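Local structure of homoaconitase large subunit (Methanocaldococcus jannaschii, 4KP2) at residues A[178-183]-A[215-220]; A[187-192]-A[225-230]; A[392-397]-A[415-420]. The protein forms the iron-sulfur subunit of homoaconitase, a hydro-lyase that reversibly dehydrates (R)-homocitrate to cis-homoaconitate and hydrates this to homoisocitrate. One frame throughout, in Å; residues are numbered along the deposited sequence.

Contact 1: A[178-183]-A[215-220]; sequences VDIVGK and EVVKNM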
loop_
_atom_site.group_PDB
_atom_site.type_symbol
_atom_site.label_atom_id
_atom_site.label_comp_id
_atom_site.label_asym_id
_atom_site.label_seq_id
_atom_site.Cartn_x
_atom_site.Cartn_y
_atom_site.Cartn_z
ATOM N N VAL A 178 -1.194 28.568 -25.508
ATOM C CA VAL A 178 -0.321 27.496 -25.970
ATOM C C VAL A 178 -1.028 26.629 -27.006
ATOM O O VAL A 178 -1.810 25.743 -26.662
ATOM C CB VAL A 178 0.161 26.614 -24.802
ATOM C CG1 VAL A 178 1.101 25.531 -25.308
ATOM C CG2 VAL A 178 0.847 27.465 -23.747
ATOM N N ASP A 179 -0.753 26.898 -28.278
ATOM C CA ASP A 179 -1.301 26.094 -29.364
ATOM C C ASP A 179 -0.405 24.896 -29.642
ATOM O O ASP A 179 0.793 25.045 -29.881
ATOM C CB ASP A 179 -1.463 26.931 -30.637
ATOM C CG ASP A 179 -2.648 27.872 -30.570
ATOM O OD1 ASP A 179 -2.462 29.036 -30.157
ATOM O OD2 ASP A 179 -3.765 27.449 -30.935
ATOM N N ILE A 180 -0.991 23.705 -29.609
ATOM C CA ILE A 180 -0.247 22.485 -29.885
ATOM C C ILE A 180 -0.748 21.836 -31.169
ATOM O O ILE A 180 -1.862 21.316 -31.222
ATOM C CB ILE A 180 -0.362 21.484 -28.724
ATOM C CG1 ILE A 180 -0.005 22.164 -27.401
ATOM C CG2 ILE A 180 0.537 20.284 -28.967
ATOM C CD1 ILE A 180 -0.095 21.251 -26.203
ATOM N N VAL A 181 0.079 21.879 -32.208
ATOM C CA VAL A 181 -0.302 21.345 -33.510
ATOM C C VAL A 181 0.700 20.310 -34.008
ATOM O O VAL A 181 1.817 20.222 -33.500
ATOM C CB VAL A 181 -0.430 22.462 -34.561
ATOM C CG1 VAL A 181 -1.560 23.414 -34.190
ATOM C CG2 VAL A 181 0.885 23.209 -34.699
ATOM N N GLY A 182 0.294 19.534 -35.008
ATOM C CA GLY A 182 1.137 18.490 -35.561
ATOM C C GLY A 182 0.596 17.110 -35.239
ATOM O O GLY A 182 -0.489 16.981 -34.672
ATOM N N LYS A 183 1.350 16.076 -35.600
ATOM C CA LYS A 183 0.925 14.702 -35.339
ATOM C C LYS A 183 2.071 13.772 -34.956
ATOM O O LYS A 183 3.118 13.747 -35.606
ATOM C CB LYS A 183 0.156 14.133 -36.536
ATOM C CG LYS A 183 -1.304 14.545 -36.577
ATOM C CD LYS A 183 -2.048 14.032 -35.352
ATOM C CE LYS A 183 -3.325 14.819 -35.111
ATOM N NZ LYS A 183 -3.034 16.244 -34.787
ATOM N N GLU A 215 -4.878 21.477 -32.824
ATOM C CA GLU A 215 -5.428 20.217 -33.315
ATOM C C GLU A 215 -5.114 19.040 -32.395
ATOM O O GLU A 215 -5.900 18.097 -32.293
ATOM C CB GLU A 215 -4.917 19.937 -34.732
ATOM C CG GLU A 215 -3.402 19.939 -34.858
ATOM C CD GLU A 215 -2.940 19.940 -36.302
ATOM O OE1 GLU A 215 -1.724 19.780 -36.539
ATOM O OE2 GLU A 215 -3.791 20.106 -37.200
ATOM N N VAL A 216 -3.967 19.098 -31.724
ATOM C CA VAL A 216 -3.558 18.030 -30.820
ATOM C C VAL A 216 -4.424 18.010 -29.565
ATOM O O VAL A 216 -4.936 16.963 -29.168
ATOM C CB VAL A 216 -2.078 18.162 -30.420
ATOM C CG1 VAL A 216 -1.691 17.064 -29.442
ATOM C CG2 VAL A 216 -1.191 18.118 -31.653
ATOM N N VAL A 217 -4.583 19.176 -28.947
ATOM C CA VAL A 217 -5.407 19.306 -27.751
ATOM C C VAL A 217 -6.867 18.998 -28.074
ATOM O O VAL A 217 -7.578 18.383 -27.277
ATOM C CB VAL A 217 -5.298 20.721 -27.145
ATOM C CG1 VAL A 217 -6.162 20.839 -25.898
ATOM C CG2 VAL A 217 -3.849 21.044 -26.820
ATOM N N LYS A 218 -7.302 19.419 -29.257
ATOM C CA LYS A 218 -8.669 19.187 -29.707
ATOM C C LYS A 218 -8.942 17.699 -29.909
ATOM O O LYS A 218 -10.068 17.234 -29.734
ATOM C CB LYS A 218 -8.931 19.949 -31.009
ATOM C CG LYS A 218 -10.372 19.902 -31.493
ATOM C CD LYS A 218 -11.295 20.675 -30.566
ATOM C CE LYS A 218 -12.713 20.708 -31.111
ATOM N NZ LYS A 218 -13.619 21.534 -30.269
ATOM N N ASN A 219 -7.905 16.955 -30.278
ATOM C CA ASN A 219 -8.036 15.521 -30.519
ATOM C C ASN A 219 -7.742 14.682 -29.279
ATOM O O ASN A 219 -7.977 13.473 -29.268
ATOM C CB ASN A 219 -7.138 15.085 -31.676
ATOM C CG ASN A 219 -7.612 15.619 -33.012
ATOM O OD1 ASN A 219 -8.814 15.713 -33.265
ATOM N ND2 ASN A 219 -6.667 15.977 -33.874
ATOM N N MET A 220 -7.227 15.331 -28.240
ATOM C CA MET A 220 -6.933 14.652 -26.984
ATOM C C MET A 220 -8.197 14.176 -26.285
ATOM O O MET A 220 -9.235 14.834 -26.341
ATOM C CB MET A 220 -6.180 15.584 -26.034
ATOM C CG MET A 220 -4.676 15.573 -26.181
ATOM S SD MET A 220 -3.909 16.450 -24.804
ATOM C CE MET A 220 -2.184 16.339 -25.247
#

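Contact 2: A[187-192]-A[225-230]; sequences VSAKDI and RLTLCN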
loop_
_atom_site.group_PDB
_atom_site.type_symbol
_atom_site.label_atom_id
_atom_site.label_comp_id
_atom_site.label_asym_id
_atom_site.label_seq_id
_atom_site.Cartn_x
_atom_site.Cartn_y
_atom_site.Cartn_z
ATOM N N VAL A 187 4.533 9.534 -28.918
ATOM C CA VAL A 187 4.642 10.287 -27.676
ATOM C C VAL A 187 3.294 10.367 -26.971
ATOM O O VAL A 187 2.251 10.104 -27.570
ATOM C CB VAL A 187 5.171 11.708 -27.925
ATOM C CG1 VAL A 187 6.576 11.654 -28.500
ATOM C CG2 VAL A 187 4.235 12.466 -28.853
ATOM N N SER A 188 3.322 10.729 -25.693
ATOM C CA SER A 188 2.101 10.829 -24.904
ATOM C C SER A 188 1.856 12.258 -24.443
ATOM O O SER A 188 2.663 13.152 -24.697
ATOM C CB SER A 188 2.165 9.897 -23.693
ATOM O OG SER A 188 3.211 10.279 -22.816
ATOM N N ALA A 189 0.735 12.463 -23.759
ATOM C CA ALA A 189 0.370 13.778 -23.248
ATOM C C ALA A 189 1.390 14.275 -22.229
ATOM O O ALA A 189 1.623 15.479 -22.109
ATOM C CB ALA A 189 -1.017 13.737 -22.633
ATOM N N LYS A 190 1.990 13.343 -21.495
ATOM C CA LYS A 190 3.049 13.682 -20.552
ATOM C C LYS A 190 4.281 14.163 -21.310
ATOM O O LYS A 190 4.932 15.124 -20.901
ATOM C CB LYS A 190 3.395 12.481 -19.669
ATOM C CG LYS A 190 4.651 12.663 -18.826
ATOM C CD LYS A 190 4.563 13.894 -17.932
ATOM C CE LYS A 190 3.567 13.699 -16.801
ATOM N NZ LYS A 190 4.000 12.622 -15.865
ATOM N N ASP A 191 4.589 13.498 -22.419
ATOM C CA ASP A 191 5.700 13.908 -23.268
ATOM C C ASP A 191 5.427 15.288 -23.856
ATOM O O ASP A 191 6.346 16.079 -24.065
ATOM C CB ASP A 191 5.922 12.899 -24.396
ATOM C CG ASP A 191 6.298 11.524 -23.884
ATOM O OD1 ASP A 191 7.481 11.322 -23.532
ATOM O OD2 ASP A 191 5.414 10.642 -23.841
ATOM N N ILE A 192 4.156 15.566 -24.121
ATOM C CA ILE A 192 3.752 16.842 -24.695
ATOM C C ILE A 192 3.841 17.971 -23.674
ATOM O O ILE A 192 4.422 19.021 -23.950
ATOM C CB ILE A 192 2.322 16.768 -25.255
ATOM C CG1 ILE A 192 2.263 15.766 -26.407
ATOM C CG2 ILE A 192 1.861 18.135 -25.725
ATOM C CD1 ILE A 192 0.863 15.451 -26.873
ATOM N N ARG A 225 -5.965 15.828 -21.519
ATOM C CA ARG A 225 -6.242 17.206 -21.130
ATOM C C ARG A 225 -6.028 17.418 -19.635
ATOM O O ARG A 225 -5.633 18.502 -19.203
ATOM C CB ARG A 225 -7.664 17.600 -21.529
ATOM C CG ARG A 225 -7.902 17.572 -23.028
ATOM C CD ARG A 225 -9.309 18.014 -23.377
ATOM N NE ARG A 225 -9.533 17.993 -24.818
ATOM C CZ ARG A 225 -10.672 18.351 -25.401
ATOM N NH1 ARG A 225 -11.696 18.759 -24.664
ATOM N NH2 ARG A 225 -10.787 18.300 -26.721
ATOM N N LEU A 226 -6.291 16.377 -18.852
ATOM C CA LEU A 226 -6.048 16.419 -17.415
ATOM C C LEU A 226 -4.559 16.560 -17.125
ATOM O O LEU A 226 -4.161 17.246 -16.184
ATOM C CB LEU A 226 -6.591 15.159 -16.739
ATOM C CG LEU A 226 -7.911 15.292 -15.976
ATOM C CD1 LEU A 226 -9.017 15.810 -16.879
ATOM C CD2 LEU A 226 -8.299 13.959 -15.356
ATOM N N THR A 227 -3.741 15.905 -17.942
ATOM C CA THR A 227 -2.294 15.936 -17.772
ATOM C C THR A 227 -1.721 17.316 -18.081
ATOM O O THR A 227 -0.860 17.819 -17.357
ATOM C CB THR A 227 -1.605 14.891 -18.670
ATOM O OG1 THR A 227 -2.107 13.586 -18.359
ATOM C CG2 THR A 227 -0.099 14.913 -18.461
ATOM N N LEU A 228 -2.208 17.925 -19.158
ATOM C CA LEU A 228 -1.727 19.234 -19.585
ATOM C C LEU A 228 -2.041 20.328 -18.568
ATOM O O LEU A 228 -1.212 21.201 -18.310
ATOM C CB LEU A 228 -2.312 19.604 -20.951
ATOM C CG LEU A 228 -1.404 19.387 -22.164
ATOM C CD1 LEU A 228 -0.887 17.957 -22.209
ATOM C CD2 LEU A 228 -2.137 19.735 -23.450
ATOM N N CYS A 229 -3.236 20.274 -17.993
ATOM C CA CYS A 229 -3.658 21.277 -17.023
ATOM C C CYS A 229 -3.064 21.018 -15.642
ATOM O O CYS A 229 -3.021 21.913 -14.801
ATOM C CB CYS A 229 -5.184 21.334 -16.937
ATOM S SG CYS A 229 -5.994 21.854 -18.465
ATOM N N ASN A 230 -2.609 19.791 -15.417
ATOM C CA ASN A 230 -2.040 19.413 -14.129
ATOM C C ASN A 230 -0.664 20.031 -13.901
ATOM O O ASN A 230 -0.319 20.406 -12.778
ATOM C CB ASN A 230 -1.948 17.890 -14.006
ATOM C CG ASN A 230 -1.432 17.443 -12.652
ATOM O OD1 ASN A 230 -0.225 17.416 -12.411
ATOM N ND2 ASN A 230 -2.348 17.087 -11.761
#

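Contact 3: A[392-397]-A[415-420]; sequences GVLAEG and INSYIY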
loop_
_atom_site.group_PDB
_atom_site.type_symbol
_atom_site.label_atom_id
_atom_site.label_comp_id
_atom_site.label_asym_id
_atom_site.label_seq_id
_atom_site.Cartn_x
_atom_site.Cartn_y
_atom_site.Cartn_z
ATOM N N GLY A 392 7.073 5.419 -0.763
ATOM C CA GLY A 392 8.264 4.824 -1.339
ATOM C C GLY A 392 9.456 5.753 -1.225
ATOM O O GLY A 392 9.978 6.239 -2.229
ATOM N N VAL A 393 9.886 5.997 0.009
ATOM C CA VAL A 393 10.954 6.951 0.293
ATOM C C VAL A 393 12.305 6.515 -0.275
ATOM O O VAL A 393 12.689 5.351 -0.171
ATOM C CB VAL A 393 11.077 7.197 1.813
ATOM C CG1 VAL A 393 12.228 8.141 2.121
ATOM C CG2 VAL A 393 9.772 7.750 2.360
ATOM N N LEU A 394 13.015 7.463 -0.881
ATOM C CA LEU A 394 14.327 7.201 -1.460
ATOM C C LEU A 394 15.445 7.370 -0.440
ATOM O O LEU A 394 15.324 8.146 0.507
ATOM C CB LEU A 394 14.584 8.139 -2.638
ATOM C CG LEU A 394 13.622 8.056 -3.820
ATOM C CD1 LEU A 394 14.008 9.087 -4.865
ATOM C CD2 LEU A 394 13.635 6.659 -4.407
ATOM N N ALA A 395 16.536 6.641 -0.645
ATOM C CA ALA A 395 17.714 6.770 0.200
ATOM C C ALA A 395 18.746 7.655 -0.486
ATOM O O ALA A 395 18.504 8.179 -1.574
ATOM C CB ALA A 395 18.304 5.404 0.503
ATOM N N GLU A 396 19.900 7.816 0.152
ATOM C CA GLU A 396 20.953 8.668 -0.385
ATOM C C GLU A 396 21.595 8.059 -1.627
ATOM O O GLU A 396 22.096 6.935 -1.593
ATOM C CB GLU A 396 22.020 8.939 0.677
ATOM C CG GLU A 396 23.098 9.905 0.222
ATOM C CD GLU A 396 24.070 10.257 1.328
ATOM O OE1 GLU A 396 23.987 9.644 2.412
ATOM O OE2 GLU A 396 24.914 11.151 1.112
ATOM N N GLY A 397 21.575 8.812 -2.723
ATOM C CA GLY A 397 22.167 8.365 -3.971
ATOM C C GLY A 397 21.233 7.484 -4.776
ATOM O O GLY A 397 21.616 6.940 -5.810
ATOM N N ILE A 415 18.011 14.154 0.822
ATOM C CA ILE A 415 18.328 15.375 0.087
ATOM C C ILE A 415 19.296 15.106 -1.068
ATOM O O ILE A 415 19.390 15.895 -2.009
ATOM C CB ILE A 415 18.905 16.460 1.027
ATOM C CG1 ILE A 415 18.850 17.839 0.365
ATOM C CG2 ILE A 415 20.321 16.104 1.463
ATOM C CD1 ILE A 415 17.453 18.282 0.003
ATOM N N ASN A 416 20.002 13.984 -1.000
ATOM C CA ASN A 416 20.949 13.614 -2.045
ATOM C C ASN A 416 20.395 12.536 -2.969
ATOM O O ASN A 416 21.151 11.830 -3.636
ATOM C CB ASN A 416 22.276 13.165 -1.433
ATOM C CG ASN A 416 22.939 14.255 -0.615
ATOM O OD1 ASN A 416 22.805 15.442 -0.916
ATOM N ND2 ASN A 416 23.657 13.858 0.429
ATOM N N SER A 417 19.072 12.413 -2.999
ATOM C CA SER A 417 18.410 11.463 -3.884
ATOM C C SER A 417 18.037 12.139 -5.199
ATOM O O SER A 417 18.053 13.366 -5.302
ATOM C CB SER A 417 17.166 10.880 -3.214
ATOM O OG SER A 417 16.272 11.903 -2.814
ATOM N N TYR A 418 17.698 11.337 -6.204
ATOM C CA TYR A 418 17.422 11.868 -7.533
ATOM C C TYR A 418 16.092 11.377 -8.092
ATOM O O TYR A 418 15.693 10.233 -7.868
ATOM C CB TYR A 418 18.558 11.513 -8.492
ATOM C CG TYR A 418 19.917 11.968 -8.013
ATOM C CD1 TYR A 418 20.387 13.242 -8.306
ATOM C CD2 TYR A 418 20.728 11.126 -7.263
ATOM C CE1 TYR A 418 21.629 13.662 -7.868
ATOM C CE2 TYR A 418 21.970 11.537 -6.821
ATOM C CZ TYR A 418 22.415 12.805 -7.127
ATOM O OH TYR A 418 23.652 13.215 -6.687
ATOM N N ILE A 419 15.413 12.255 -8.825
ATOM C CA ILE A 419 14.117 11.940 -9.414
ATOM C C ILE A 419 14.102 12.274 -10.903
ATOM O O ILE A 419 14.618 13.309 -11.318
ATOM C CB ILE A 419 12.982 12.720 -8.720
ATOM C CG1 ILE A 419 12.993 12.457 -7.214
ATOM C CG2 ILE A 419 11.625 12.355 -9.312
ATOM C CD1 ILE A 419 11.925 13.213 -6.462
ATOM N N TYR A 420 13.517 11.389 -11.703
ATOM C CA TYR A 420 13.327 11.648 -13.124
ATOM C C TYR A 420 11.848 11.526 -13.475
ATOM O O TYR A 420 11.159 10.627 -12.990
ATOM C CB TYR A 420 14.151 10.675 -13.969
ATOM C CG TYR A 420 15.640 10.935 -13.952
ATOM C CD1 TYR A 420 16.415 10.584 -12.856
ATOM C CD2 TYR A 420 16.274 11.519 -15.042
ATOM C CE1 TYR A 420 17.777 10.814 -12.839
ATOM C CE2 TYR A 420 17.637 11.753 -15.034
ATOM C CZ TYR A 420 18.383 11.399 -13.929
ATOM O OH TYR A 420 19.740 11.628 -13.912
#

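Contact 1: A[178-183]-A[215-220]
Val-216 and Gly-182 give their backbone N-H groups to oxygens across this contact. Val-216 N, in the first turn of helix 215-219, meets Ile-180 O at 3.1 Å, with an N-H...O angle of 154°. Gly-182 N donates to the anti lone pair of Glu-215 OE1, at a modelled 2.5 Å whose exact value is doubtful. The acid gets there because its CG sits between the backbone N and the carbonyl carbon (chi1 55°) and the rest of the chain runs out extended, crossing Val-181 at about a right angle. Lys-183 bends back on itself at chi2 and chi4, and its NZ is 2.7 Å from Gly-182 O, to which it donates. The peptide groups on both sides of Gly-182 are therefore engaged. Lys-183 NZ and Glu-215 OE1 remain 4.2 Å apart, too far for a salt bridge.

Apolar packing takes over further inward. Ile-180 lays CG2 against Val-216 CB at 3.7 Å. Its CD1 reaches Val-217 CG2 at 3.8 Å, the two side chains crossing nearly at right angles. Val-216 CG2 also lies 3.3 Å from Gly-182 O. Ile-180 goes on to touch Ile-192, Leu-228 and Tyr-212. Replacing this isoleucine by alanine is likely to open a gap beside Val-217 and leave Leu-228 and Ile-192 less well packed. The backbone of Ile-180 also pairs with Gly-213, in the chain just ahead of the helix.

Strands 167-180 and 208-213 are parallel and joined through helix 189-200, a beta-alpha-beta crossover. The contact sets the helix after the second strand against the end of the first. The Glu-215 and Lys-183 bonds to Gly-182 lie on the exposed side, branched aliphatic side chains fill the inner side, and the Val-216 N bond to Ile-180 O lies between.

Contact 2: A[187-192]-A[225-230]
Ala-189 and Thr-227 meet where the first turn of helix 189-200 lies beside helix 222-230. Their CB atoms are 4.2 Å apart. With no long side chain between them, the backbones come close: the CA atoms of Lys-190 and Thr-227 are 6.4 Å apart. Thr-227 turns its methyl to the partner helix, CG2 anti to its own backbone N, and this atom lies 4.0 Å from Lys-190 CA. Leu-228 adds the closest touch, its CD1 resting 3.5 Å from Ala-189 O.

The contact loosens deeper along the first helix. There Ile-192 CG2 and Leu-228 CD1 are 4.5 Å apart, and both side chains also pack on Ile-180. The more open side is the start of the helix at Ser-188, the N-cap residue, which Ala-189 borders. Ser-188 N donates to Asp-191 OD2 at 2.8 Å, on the anti side and 26° out of the carboxylate plane. This ties down the start of the helix.

The polar ends of the touching side chains look elsewhere. Thr-227 OG1 is hydrogen-bonded to Asp-223 O and Thr-324 O. Lys-190 NZ is held by Asn-325 OD1, Thr-324 OG1 and Thr-403 O, so the buried NZ has three oxygen partners. Thr-324 and Asn-325 directly follow Cys-323, a predicted ligand of the [4Fe-4S] cluster, whose side chain is about 8 Å from that of Thr-227. No side-chain polar group bonds across the helices. Instead Thr-227 OG1 and Lys-190 NZ bond to the Thr-324/Asn-325 loop, consistent with helping to place it.

Contact 3: A[392-397]-A[415-420]
Gly-397 and Asn-416 join the two backbones; the end-to-end directions of 394-397 and 416-419 are 116° apart. Gly-397 N donates to Asn-416 O at 3.2 Å, from well above the carbonyl plane. Gly-397 has a positive phi of 84°, a turn that glycine takes easily.

Glu-396 and Asn-416 lie side by side and point the same way. Asn-416 ND2 donates to Glu-396 OE2 at 3.1 Å. The bond is nearly in the amide plane but reaches the oxygen from above the carboxylate. Glu-396 gets there with CG anti to its backbone N (chi1 -176°) and an extended chain. Inward, Leu-394 packs its CB on Ser-417 CB at 3.8 Å, and its CD1 lies 3.6 Å from Tyr-418 O. Ser-417 OG turns to His-414 O. Gly-397 CA sits at the edge of the Tyr-418 ring.

The second subunit reaches this corner: its Glu-94 accepts a hydrogen bond from Glu-396 N. The loop of 392-397 leads into strand 399-402, and Leu-394 packs on Cys-400 of that strand. Within this chain, strand 418-421 is one of two edge strands in a five-stranded parallel sheet of the alpha-beta-alpha sandwich, ordered 377-378, 348-351, 317-320, 399-402, 418-421.

Contacts 1 and 2 share one neighbourhood. Strand 167-180 leads to helix 189-200, and helix 215-219 leads to helix 222-230, so their segments alternate along the chain. They touch through Met-220 on Ile-192 and a probable hydrogen bond from Arg-225 NE to Val-217 O. Contact 2 is the buried one: apolar between its helices, with polar ends directed to the loop of the predicted cluster ligand Cys-323. Contact 1 is only partly buried and pairs an aliphatic inner side with a polar outer side. Contact 3 stands apart, its centre 25 Å from that of contact 2. It is also partly buried, but belongs to another sheet and borders the second subunit.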